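Local coordinates for protein xylan esterase 1 (Thermoanaerobacterium sp. 'JW/SL YS485', PDB 3FCY) that probably removes acetyl groups from acetylated xylan and from cephalosporin C, as a calcium-binding carbohydrate esterase of family CE7 with an alpha/beta-hydrolase fold, at residues G203-S208 and K226-Y231; P207-G212 and P232-Y237; S214-A219 and I277-L282. All coordinates share one frame; numbering follows the deposited sequence.

Contact 1. Residues G203-S208 and K226-Y231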
ATOM      1  N   GLY A 203      11.989  -3.150 -40.350  1.00 23.40           N
ATOM      2  CA  GLY A 203      11.182  -2.465 -39.359  1.00 22.34           C
ATOM      3  C   GLY A 203      11.752  -2.674 -37.965  1.00 22.21           C
ATOM      4  O   GLY A 203      12.473  -3.646 -37.716  1.00 20.99           O
ATOM      5  N   VAL A 204      11.445  -1.756 -37.056  1.00 22.47           N
ATOM      6  CA  VAL A 204      11.919  -1.851 -35.678  1.00 22.70           C
ATOM      7  C   VAL A 204      10.716  -1.683 -34.758  1.00 24.29           C
ATOM      8  O   VAL A 204       9.769  -0.965 -35.089  1.00 23.12           O
ATOM      9  CB  VAL A 204      12.986  -0.770 -35.368  1.00 23.21           C
ATOM     10  CG1 VAL A 204      14.143  -0.888 -36.359  1.00 21.60           C
ATOM     11  CG2 VAL A 204      12.376   0.615 -35.439  1.00 23.51           C
ATOM     12  N   MET A 205      10.758  -2.335 -33.600  1.00 25.08           N
ATOM     13  CA  MET A 205       9.636  -2.285 -32.672  1.00 24.20           C
ATOM     14  C   MET A 205      10.031  -2.554 -31.224  1.00 23.08           C
ATOM     15  O   MET A 205      11.024  -3.226 -30.953  1.00 21.96           O
ATOM     16  CB  MET A 205       8.591  -3.308 -33.127  1.00 24.64           C
ATOM     17  CG  MET A 205       7.434  -3.544 -32.181  1.00 28.28           C
ATOM     18  SD  MET A 205       6.197  -4.621 -32.954  1.00 31.92           S
ATOM     19  CE  MET A 205       7.167  -6.066 -33.237  1.00 29.13           C
ATOM     20  N   GLY A 206       9.237  -2.024 -30.296  1.00 22.92           N
ATOM     21  CA  GLY A 206       9.504  -2.236 -28.889  1.00 21.73           C
ATOM     22  C   GLY A 206       8.596  -1.440 -27.971  1.00 22.48           C
ATOM     23  O   GLY A 206       8.029  -0.418 -28.374  1.00 20.29           O
ATOM     24  N   PRO A 207       8.415  -1.909 -26.724  1.00 21.52           N
ATOM     25  CA  PRO A 207       7.565  -1.220 -25.748  1.00 22.56           C
ATOM     26  C   PRO A 207       8.411  -0.474 -24.709  1.00 22.11           C
ATOM     27  O   PRO A 207       9.504  -0.915 -24.360  1.00 21.93           O
ATOM     28  CB  PRO A 207       6.781  -2.368 -25.131  1.00 22.01           C
ATOM     29  CG  PRO A 207       7.865  -3.429 -24.999  1.00 21.38           C
ATOM     30  CD  PRO A 207       8.645  -3.312 -26.319  1.00 22.12           C
ATOM     31  N   SER A 208       7.898   0.650 -24.213  1.00 23.95           N
ATOM     32  CA  SER A 208       8.599   1.445 -23.204  1.00 22.40           C
ATOM     33  C   SER A 208      10.017   1.797 -23.658  1.00 20.71           C
ATOM     34  O   SER A 208      10.181   2.490 -24.663  1.00 20.20           O
ATOM     35  CB  SER A 208       8.635   0.677 -21.876  1.00 23.40           C
ATOM     36  OG  SER A 208       8.915   1.556 -20.798  1.00 26.78           O
ATOM     37  N   LYS A 226       9.818   0.861 -41.299  1.00 25.86           N
ATOM     38  CA  LYS A 226       8.652   0.829 -40.406  1.00 25.94           C
ATOM     39  C   LYS A 226       9.061   0.964 -38.941  1.00 25.25           C
ATOM     40  O   LYS A 226      10.103   0.448 -38.525  1.00 23.68           O
ATOM     41  CB  LYS A 226       7.866  -0.479 -40.576  1.00 27.77           C
ATOM     42  CG  LYS A 226       7.112  -0.626 -41.893  1.00 33.63           C
ATOM     43  CD  LYS A 226       6.035   0.427 -42.078  1.00 34.54           C
ATOM     44  CE  LYS A 226       5.264   0.169 -43.362  1.00 36.63           C
ATOM     45  NZ  LYS A 226       4.280   1.228 -43.698  1.00 35.36           N
ATOM     46  N   VAL A 227       8.226   1.642 -38.158  1.00 24.10           N
ATOM     47  CA  VAL A 227       8.517   1.850 -36.741  1.00 23.46           C
ATOM     48  C   VAL A 227       7.298   1.669 -35.842  1.00 22.95           C
ATOM     49  O   VAL A 227       6.288   2.351 -36.009  1.00 21.30           O
ATOM     50  CB  VAL A 227       9.063   3.274 -36.483  1.00 24.32           C
ATOM     51  CG1 VAL A 227       9.569   3.387 -35.051  1.00 24.60           C
ATOM     52  CG2 VAL A 227      10.160   3.611 -37.486  1.00 24.67           C
ATOM     53  N   VAL A 228       7.390   0.739 -34.898  1.00 21.75           N
ATOM     54  CA  VAL A 228       6.305   0.529 -33.947  1.00 22.57           C
ATOM     55  C   VAL A 228       6.867   0.898 -32.579  1.00 22.07           C
ATOM     56  O   VAL A 228       7.793   0.253 -32.077  1.00 22.11           O
ATOM     57  CB  VAL A 228       5.796  -0.932 -33.933  1.00 22.32           C
ATOM     58  CG1 VAL A 228       4.759  -1.108 -32.822  1.00 20.74           C
ATOM     59  CG2 VAL A 228       5.156  -1.277 -35.287  1.00 22.42           C
ATOM     60  N   SER A 229       6.319   1.960 -32.000  1.00 21.94           N
ATOM     61  CA  SER A 229       6.758   2.450 -30.700  1.00 22.45           C
ATOM     62  C   SER A 229       5.597   2.451 -29.713  1.00 22.32           C
ATOM     63  O   SER A 229       4.683   3.277 -29.802  1.00 21.41           O
ATOM     64  CB  SER A 229       7.328   3.861 -30.851  1.00 21.59           C
ATOM     65  OG  SER A 229       7.867   4.330 -29.632  1.00 22.79           O
ATOM     66  N   GLU A 230       5.642   1.515 -28.773  1.00 22.70           N
ATOM     67  CA  GLU A 230       4.600   1.372 -27.767  1.00 22.97           C
ATOM     68  C   GLU A 230       4.952   2.099 -26.476  1.00 23.65           C
ATOM     69  O   GLU A 230       5.975   1.812 -25.857  1.00 24.04           O
ATOM     70  CB  GLU A 230       4.362  -0.114 -27.499  1.00 23.28           C
ATOM     71  CG  GLU A 230       3.893  -0.853 -28.737  1.00 27.08           C
ATOM     72  CD  GLU A 230       3.738  -2.342 -28.530  1.00 28.30           C
ATOM     73  OE1 GLU A 230       3.039  -2.749 -27.579  1.00 30.18           O
ATOM     74  OE2 GLU A 230       4.306  -3.109 -29.331  1.00 28.38           O
ATOM     75  N   TYR A 231       4.088   3.030 -26.074  1.00 24.56           N
ATOM     76  CA  TYR A 231       4.296   3.830 -24.866  1.00 25.06           C
ATOM     77  C   TYR A 231       5.783   4.039 -24.601  1.00 24.51           C
ATOM     78  O   TYR A 231       6.326   3.571 -23.598  1.00 24.01           O
ATOM     79  CB  TYR A 231       3.602   3.180 -23.652  1.00 24.16           C
ATOM     80  CG  TYR A 231       3.706   1.669 -23.533  1.00 25.54           C
ATOM     81  CD1 TYR A 231       4.580   1.076 -22.620  1.00 26.02           C
ATOM     82  CD2 TYR A 231       2.882   0.834 -24.286  1.00 24.32           C
ATOM     83  CE1 TYR A 231       4.621  -0.315 -22.453  1.00 26.72           C
ATOM     84  CE2 TYR A 231       2.916  -0.553 -24.128  1.00 27.44           C
ATOM     85  CZ  TYR A 231       3.784  -1.121 -23.210  1.00 27.14           C
ATOM     86  OH  TYR A 231       3.803  -2.488 -23.047  1.00 28.78           O
TER
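Met205 and Val228 lie side by side on one face of the sheet and point the same way, with Met205 CG 3.5 Å from Val228 CB. The methionine has its CG anti to the backbone N (chi1 172°), which sets CG alongside the valine and lets SD reach its CG1 branch as well. On the opposite face Val204 and Val227 repeat the pattern, CG2 of Val204 standing 4.0 Å from CG1 of Val227, and helix 209-220 packs over both. Between the faces the two strands run parallel, their axes 3° apart. Five backbone hydrogen bonds join them and alternate in direction, from Val204 N to Lys226 O (3.0 Å) through to Ser208 N to Glu230 O (2.8 Å). These are neighbouring strands of a beta-alpha-beta unit, and the first leads straight into Ser208, the predicted nucleophile. Past the strand end the Tyr231 ring, with chi1 at 41°, reaches back to the first strand: its OH lies 3.6 Å from Pro207 CB, and its CD1 meets Ser208 N obliquely at 3.7 Å. The ring also stands edge-to-face with His327. Replacing this tyrosine with a serine would probably open a gap beside Pro207 and rob His327 of that neighbour. The chemistry divides by atom: Ser208 N is tied to the adjacent strand, while its OG is hydrogen-bonded to His327 NE2, consistent with a nucleophile whose main chain is fixed independently of its hydroxyl.

Contact 2. Residues P207-G212 and P232-Y237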
ATOM      1  N   PRO A 207       8.415  -1.909 -26.724  1.00 21.52           N
ATOM      2  CA  PRO A 207       7.565  -1.220 -25.748  1.00 22.56           C
ATOM      3  C   PRO A 207       8.411  -0.474 -24.709  1.00 22.11           C
ATOM      4  O   PRO A 207       9.504  -0.915 -24.360  1.00 21.93           O
ATOM      5  CB  PRO A 207       6.781  -2.368 -25.131  1.00 22.01           C
ATOM      6  CG  PRO A 207       7.865  -3.429 -24.999  1.00 21.38           C
ATOM      7  CD  PRO A 207       8.645  -3.312 -26.319  1.00 22.12           C
ATOM      8  N   SER A 208       7.898   0.650 -24.213  1.00 23.95           N
ATOM      9  CA  SER A 208       8.599   1.445 -23.204  1.00 22.40           C
ATOM     10  C   SER A 208      10.017   1.797 -23.658  1.00 20.71           C
ATOM     11  O   SER A 208      10.181   2.490 -24.663  1.00 20.20           O
ATOM     12  CB  SER A 208       8.635   0.677 -21.876  1.00 23.40           C
ATOM     13  OG  SER A 208       8.915   1.556 -20.798  1.00 26.78           O
ATOM     14  N   GLN A 209      11.041   1.342 -22.928  1.00 20.30           N
ATOM     15  CA  GLN A 209      12.422   1.633 -23.335  1.00 20.25           C
ATOM     16  C   GLN A 209      12.621   1.177 -24.779  1.00 20.25           C
ATOM     17  O   GLN A 209      13.262   1.863 -25.572  1.00 20.36           O
ATOM     18  CB  GLN A 209      13.447   0.911 -22.452  1.00 20.53           C
ATOM     19  CG  GLN A 209      14.902   1.152 -22.905  1.00 20.96           C
ATOM     20  CD  GLN A 209      15.929   0.316 -22.150  1.00 22.52           C
ATOM     21  OE1 GLN A 209      15.939  -0.913 -22.240  1.00 22.35           O
ATOM     22  NE2 GLN A 209      16.797   0.985 -21.403  1.00 21.66           N
ATOM     23  N   GLY A 210      12.062   0.013 -25.106  1.00 20.49           N
ATOM     24  CA  GLY A 210      12.173  -0.526 -26.450  1.00 21.24           C
ATOM     25  C   GLY A 210      11.483   0.363 -27.467  1.00 22.25           C
ATOM     26  O   GLY A 210      11.859   0.393 -28.643  1.00 20.91           O
ATOM     27  N   GLY A 211      10.459   1.080 -27.015  1.00 23.75           N
ATOM     28  CA  GLY A 211       9.741   1.983 -27.896  1.00 22.74           C
ATOM     29  C   GLY A 211      10.568   3.237 -28.115  1.00 23.48           C
ATOM     30  O   GLY A 211      10.522   3.847 -29.185  1.00 22.56           O
ATOM     31  N   GLY A 212      11.326   3.622 -27.091  1.00 20.30           N
ATOM     32  CA  GLY A 212      12.171   4.794 -27.198  1.00 21.14           C
ATOM     33  C   GLY A 212      13.350   4.478 -28.100  1.00 21.45           C
ATOM     34  O   GLY A 212      13.772   5.303 -28.911  1.00 21.61           O
ATOM     35  N   PRO A 232       6.455   4.771 -25.505  1.00 24.26           N
ATOM     36  CA  PRO A 232       7.890   5.062 -25.413  1.00 23.72           C
ATOM     37  C   PRO A 232       8.389   5.727 -24.135  1.00 23.99           C
ATOM     38  O   PRO A 232       7.751   6.616 -23.572  1.00 22.89           O
ATOM     39  CB  PRO A 232       8.152   5.914 -26.655  1.00 24.24           C
ATOM     40  CG  PRO A 232       6.835   6.615 -26.871  1.00 23.71           C
ATOM     41  CD  PRO A 232       5.846   5.501 -26.633  1.00 24.14           C
ATOM     42  N   PHE A 233       9.550   5.255 -23.703  1.00 23.83           N
ATOM     43  CA  PHE A 233      10.261   5.729 -22.520  1.00 23.76           C
ATOM     44  C   PHE A 233      11.410   6.562 -23.105  1.00 23.60           C
ATOM     45  O   PHE A 233      11.680   6.469 -24.304  1.00 25.36           O
ATOM     46  CB  PHE A 233      10.796   4.499 -21.772  1.00 24.37           C
ATOM     47  CG  PHE A 233      11.590   4.803 -20.527  1.00 27.24           C
ATOM     48  CD1 PHE A 233      11.034   5.527 -19.477  1.00 26.03           C
ATOM     49  CD2 PHE A 233      12.873   4.273 -20.369  1.00 27.59           C
ATOM     50  CE1 PHE A 233      11.740   5.712 -18.286  1.00 25.92           C
ATOM     51  CE2 PHE A 233      13.583   4.452 -19.186  1.00 27.35           C
ATOM     52  CZ  PHE A 233      13.015   5.174 -18.142  1.00 27.46           C
ATOM     53  N   LEU A 234      12.066   7.374 -22.279  1.00 23.36           N
ATOM     54  CA  LEU A 234      13.194   8.206 -22.720  1.00 23.82           C
ATOM     55  C   LEU A 234      12.778   9.420 -23.548  1.00 23.85           C
ATOM     56  O   LEU A 234      13.481   9.820 -24.480  1.00 24.27           O
ATOM     57  CB  LEU A 234      14.189   7.371 -23.535  1.00 21.10           C
ATOM     58  CG  LEU A 234      14.760   6.108 -22.880  1.00 22.26           C
ATOM     59  CD1 LEU A 234      15.649   5.393 -23.890  1.00 19.50           C
ATOM     60  CD2 LEU A 234      15.548   6.468 -21.618  1.00 20.63           C
ATOM     61  N   SER A 235      11.652  10.022 -23.194  1.00 23.59           N
ATOM     62  CA  SER A 235      11.166  11.173 -23.933  1.00 24.53           C
ATOM     63  C   SER A 235      10.676  12.320 -23.060  1.00 25.05           C
ATOM     64  O   SER A 235       9.942  12.105 -22.095  1.00 25.45           O
ATOM     65  CB  SER A 235      10.026  10.738 -24.860  1.00 25.54           C
ATOM     66  OG  SER A 235       9.389  11.853 -25.466  1.00 25.57           O
ATOM     67  N   ASP A 236      11.102  13.537 -23.392  1.00 23.77           N
ATOM     68  CA  ASP A 236      10.628  14.723 -22.686  1.00 23.25           C
ATOM     69  C   ASP A 236      10.851  14.643 -21.170  1.00 22.91           C
ATOM     70  O   ASP A 236       9.923  14.832 -20.387  1.00 21.07           O
ATOM     71  CB  ASP A 236       9.138  14.866 -23.008  1.00 24.19           C
ATOM     72  CG  ASP A 236       8.630  16.284 -22.884  1.00 26.76           C
ATOM     73  OD1 ASP A 236       9.439  17.226 -22.769  1.00 26.72           O
ATOM     74  OD2 ASP A 236       7.397  16.445 -22.918  1.00 27.37           O
ATOM     75  N   TYR A 237      12.090  14.378 -20.769  1.00 23.06           N
ATOM     76  CA  TYR A 237      12.449  14.250 -19.354  1.00 24.04           C
ATOM     77  C   TYR A 237      11.882  15.331 -18.434  1.00 24.82           C
ATOM     78  O   TYR A 237      11.231  15.016 -17.442  1.00 24.55           O
ATOM     79  CB  TYR A 237      13.974  14.194 -19.217  1.00 22.23           C
ATOM     80  CG  TYR A 237      14.594  13.032 -19.967  1.00 22.17           C
ATOM     81  CD1 TYR A 237      14.358  11.710 -19.576  1.00 21.66           C
ATOM     82  CD2 TYR A 237      15.396  13.251 -21.086  1.00 22.16           C
ATOM     83  CE1 TYR A 237      14.905  10.639 -20.285  1.00 20.27           C
ATOM     84  CE2 TYR A 237      15.948  12.192 -21.799  1.00 21.10           C
ATOM     85  CZ  TYR A 237      15.699  10.892 -21.397  1.00 20.61           C
ATOM     86  OH  TYR A 237      16.244   9.858 -22.116  1.00 20.38           O
TER
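Pro232 sets its CB 3.9 Å from Gly211 C, against the first turn of the helix that follows the nucleophile elbow, the probable Gly-x-Ser-x-Gly turn of alpha/beta hydrolases formed here by Gly206, Ser208 and Gly210. The fit is close: a beta carbon modelled on Gly211 would lie 3.4 Å from Pro232 CA. Next, Phe233 N donates to Ser208 O at 3.0 Å, with an N-H...O angle of 150°. It comes from above the carbonyl plane, 71° out of it, while the same oxygen also accepts the helical bond from Gly212 N at 2.9 Å; two backbone donors thus grip the carbonyl of the predicted nucleophile. The Phe233 side chain starts toward the helix, its CB 3.4 Å from Gln209 N. With CG anti to the backbone N (chi1 179°), the ring then leads away, so that Gln209 CA meets it at the edge, near the ring plane. The carbonyl of Phe233 faces Gly212, whose CA makes a C-H...O contact of 3.4 Å with Phe233 O; a beta carbon modelled on that glycine would stand only 2.2 Å from the same oxygen, a clash. Leu234 closes the contact. Its side chain points toward the helix and, like Gln209, touches Phe177 of helix 176-192, while its CD1 methyl lies 4.4 Å from Gln209 CG.

Contact 3. Residues S214-A219 and I277-L282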
ATOM      1  N   SER A 214      13.327   2.263 -30.441  1.00 21.98           N
ATOM      2  CA  SER A 214      12.827   2.085 -31.807  1.00 22.87           C
ATOM      3  C   SER A 214      12.849   3.428 -32.526  1.00 21.99           C
ATOM      4  O   SER A 214      13.237   3.512 -33.692  1.00 23.21           O
ATOM      5  CB  SER A 214      11.395   1.536 -31.798  1.00 21.15           C
ATOM      6  OG  SER A 214      11.382   0.171 -31.433  1.00 22.59           O
ATOM      7  N   LEU A 215      12.432   4.476 -31.825  1.00 22.34           N
ATOM      8  CA  LEU A 215      12.419   5.819 -32.395  1.00 23.54           C
ATOM      9  C   LEU A 215      13.852   6.277 -32.654  1.00 23.98           C
ATOM     10  O   LEU A 215      14.158   6.808 -33.723  1.00 24.23           O
ATOM     11  CB  LEU A 215      11.725   6.797 -31.443  1.00 22.91           C
ATOM     12  CG  LEU A 215      10.240   6.558 -31.153  1.00 26.33           C
ATOM     13  CD1 LEU A 215       9.789   7.472 -30.026  1.00 23.37           C
ATOM     14  CD2 LEU A 215       9.411   6.803 -32.412  1.00 25.13           C
ATOM     15  N   ALA A 216      14.726   6.068 -31.672  1.00 23.64           N
ATOM     16  CA  ALA A 216      16.127   6.462 -31.802  1.00 25.28           C
ATOM     17  C   ALA A 216      16.779   5.752 -32.983  1.00 24.36           C
ATOM     18  O   ALA A 216      17.486   6.367 -33.784  1.00 25.38           O
ATOM     19  CB  ALA A 216      16.891   6.144 -30.514  1.00 23.58           C
ATOM     20  N   CYS A 217      16.538   4.452 -33.084  1.00 23.21           N
ATOM     21  CA  CYS A 217      17.102   3.649 -34.161  1.00 24.79           C
ATOM     22  C   CYS A 217      16.663   4.134 -35.547  1.00 25.73           C
ATOM     23  O   CYS A 217      17.488   4.302 -36.448  1.00 25.00           O
ATOM     24  CB  CYS A 217      16.689   2.190 -33.982  1.00 24.52           C
ATOM     25  SG  CYS A 217      17.237   1.117 -35.309  1.00 26.17           S
ATOM     26  N   ALA A 218      15.361   4.347 -35.710  1.00 23.77           N
ATOM     27  CA  ALA A 218      14.814   4.801 -36.985  1.00 24.91           C
ATOM     28  C   ALA A 218      15.248   6.231 -37.282  1.00 24.60           C
ATOM     29  O   ALA A 218      15.207   6.677 -38.432  1.00 24.68           O
ATOM     30  CB  ALA A 218      13.291   4.707 -36.969  1.00 19.04           C
ATOM     31  N   ALA A 219      15.663   6.950 -36.244  1.00 24.31           N
ATOM     32  CA  ALA A 219      16.102   8.332 -36.410  1.00 25.28           C
ATOM     33  C   ALA A 219      17.561   8.390 -36.850  1.00 25.71           C
ATOM     34  O   ALA A 219      17.930   9.188 -37.715  1.00 25.97           O
ATOM     35  CB  ALA A 219      15.924   9.100 -35.104  1.00 22.85           C
ATOM     36  N   ILE A 277      19.722  12.812 -25.295  1.00 24.60           N
ATOM     37  CA  ILE A 277      19.153  11.474 -25.383  1.00 24.59           C
ATOM     38  C   ILE A 277      17.642  11.466 -25.204  1.00 25.53           C
ATOM     39  O   ILE A 277      17.061  10.481 -24.743  1.00 25.27           O
ATOM     40  CB  ILE A 277      19.809  10.521 -24.351  1.00 25.87           C
ATOM     41  CG1 ILE A 277      19.625  11.062 -22.930  1.00 25.36           C
ATOM     42  CG2 ILE A 277      21.295  10.369 -24.669  1.00 24.86           C
ATOM     43  CD1 ILE A 277      20.157  10.135 -21.851  1.00 25.69           C
ATOM     44  N   ASP A 278      17.016  12.580 -25.573  1.00 24.86           N
ATOM     45  CA  ASP A 278      15.568  12.737 -25.499  1.00 25.90           C
ATOM     46  C   ASP A 278      15.061  12.367 -26.891  1.00 27.33           C
ATOM     47  O   ASP A 278      15.246  13.138 -27.841  1.00 27.45           O
ATOM     48  CB  ASP A 278      15.223  14.200 -25.190  1.00 27.13           C
ATOM     49  CG  ASP A 278      13.731  14.436 -25.044  1.00 27.38           C
ATOM     50  OD1 ASP A 278      12.942  13.595 -25.517  1.00 28.37           O
ATOM     51  OD2 ASP A 278      13.346  15.476 -24.466  1.00 28.93           O
ATOM     52  N   VAL A 279      14.433  11.200 -27.025  1.00 26.97           N
ATOM     53  CA  VAL A 279      13.944  10.760 -28.332  1.00 27.84           C
ATOM     54  C   VAL A 279      13.014  11.741 -29.037  1.00 29.93           C
ATOM     55  O   VAL A 279      12.905  11.717 -30.267  1.00 31.19           O
ATOM     56  CB  VAL A 279      13.237   9.379 -28.260  1.00 27.32           C
ATOM     57  CG1 VAL A 279      14.235   8.316 -27.836  1.00 26.18           C
ATOM     58  CG2 VAL A 279      12.049   9.433 -27.306  1.00 24.23           C
ATOM     59  N   LYS A 280      12.346  12.608 -28.282  1.00 29.76           N
ATOM     60  CA  LYS A 280      11.456  13.569 -28.918  1.00 30.79           C
ATOM     61  C   LYS A 280      12.291  14.527 -29.767  1.00 30.98           C
ATOM     62  O   LYS A 280      11.768  15.161 -30.683  1.00 31.50           O
ATOM     63  CB  LYS A 280      10.654  14.358 -27.875  1.00 29.66           C
ATOM     64  CG  LYS A 280      11.278  15.684 -27.477  1.00 30.07           C
ATOM     65  CD  LYS A 280      10.419  16.427 -26.474  1.00 28.33           C
ATOM     66  CE  LYS A 280      10.960  17.825 -26.231  1.00 28.78           C
ATOM     67  NZ  LYS A 280      12.411  17.808 -25.890  1.00 27.62           N
ATOM     68  N   ASN A 281      13.586  14.632 -29.464  1.00 29.36           N
ATOM     69  CA  ASN A 281      14.469  15.519 -30.221  1.00 28.85           C
ATOM     70  C   ASN A 281      15.005  14.834 -31.478  1.00 29.87           C
ATOM     71  O   ASN A 281      15.286  15.490 -32.481  1.00 30.63           O
ATOM     72  CB  ASN A 281      15.649  15.997 -29.363  1.00 28.29           C
ATOM     73  CG  ASN A 281      15.228  16.958 -28.255  1.00 28.84           C
ATOM     74  OD1 ASN A 281      14.240  17.679 -28.381  1.00 28.22           O
ATOM     75  ND2 ASN A 281      15.995  16.982 -27.170  1.00 27.16           N
ATOM     76  N   LEU A 282      15.150  13.515 -31.419  1.00 29.32           N
ATOM     77  CA  LEU A 282      15.637  12.743 -32.558  1.00 28.34           C
ATOM     78  C   LEU A 282      14.495  12.448 -33.530  1.00 28.84           C
ATOM     79  O   LEU A 282      14.715  12.236 -34.721  1.00 28.55           O
ATOM     80  CB  LEU A 282      16.235  11.414 -32.078  1.00 27.28           C
ATOM     81  CG  LEU A 282      17.608  11.419 -31.406  1.00 27.29           C
ATOM     82  CD1 LEU A 282      17.921  10.038 -30.837  1.00 27.02           C
ATOM     83  CD2 LEU A 282      18.659  11.825 -32.433  1.00 26.29           C
TER
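Lys280 NZ is gripped by three acceptors: Asp278 OD2 at 2.9 Å in a salt bridge, Asn281 OD1 at 3.1 Å, and the backbone O of Asn44. The lysine nitrogen stands above the Asp278 carboxylate plane, 55° out of it, and above the Asn281 carbonyl plane too. The other carboxylate oxygen, Asp278 OD1, accepts from Lys280 N at 3.0 Å, which makes Asp278 the N-cap of the short, weakly bonded helix 279-282. That polar cluster lies on the side of the turn away from helix 209-220; toward the helix the contact is apolar. Val279 and Leu215 cross at about a right angle, Val279 CG2 meeting Leu215 CD1 at 4.0 Å. The other valine branch, CG1, carried anti to the carbonyl carbon (chi1 -64°), turns to the Ala216 methyl instead. In the alpha/beta-hydrolase fold helix 209-220 is the one that follows the predicted nucleophile, and Leu215 also touches Ser229 of strand 226-230, so the helix is packed between the central sheet and this turn. One helical turn further along, Leu282 reaches Ala216 CB with its CD1 at 4.0 Å; its remaining surroundings include Phe181 of helix 176-192 and Phe50 and Trp54 of helix 50-62. The smallness of Ala219 lets the backbones draw close: its CB lies 3.8 Å from Leu282 CB and 3.4 Å from Leu282 O.

In the fold
All three contacts are buried, their centres 7 to 8 Å from the centre of the chain, and each involves the beta-alpha-beta unit around the predicted nucleophile. Contact 1 joins its two strands by a regular ladder of backbone bonds; contacts 2 and 3 use successive parts of helix 209-220, the first at its glycine-rich start with one bond across, the second further on with apolar side-chain packing and no polar bond across. Contacts 1 and 2 share Pro207 and Ser208 and are stitched by Ser229 OG to Gly211 O. Contacts 2 and 3 meet through Asp236 N to Asp278 OD1 and Tyr237 OH to Ile277 O, while contacts 1 and 3 touch by packing, such as Val227 CG2 on Ala218 CB.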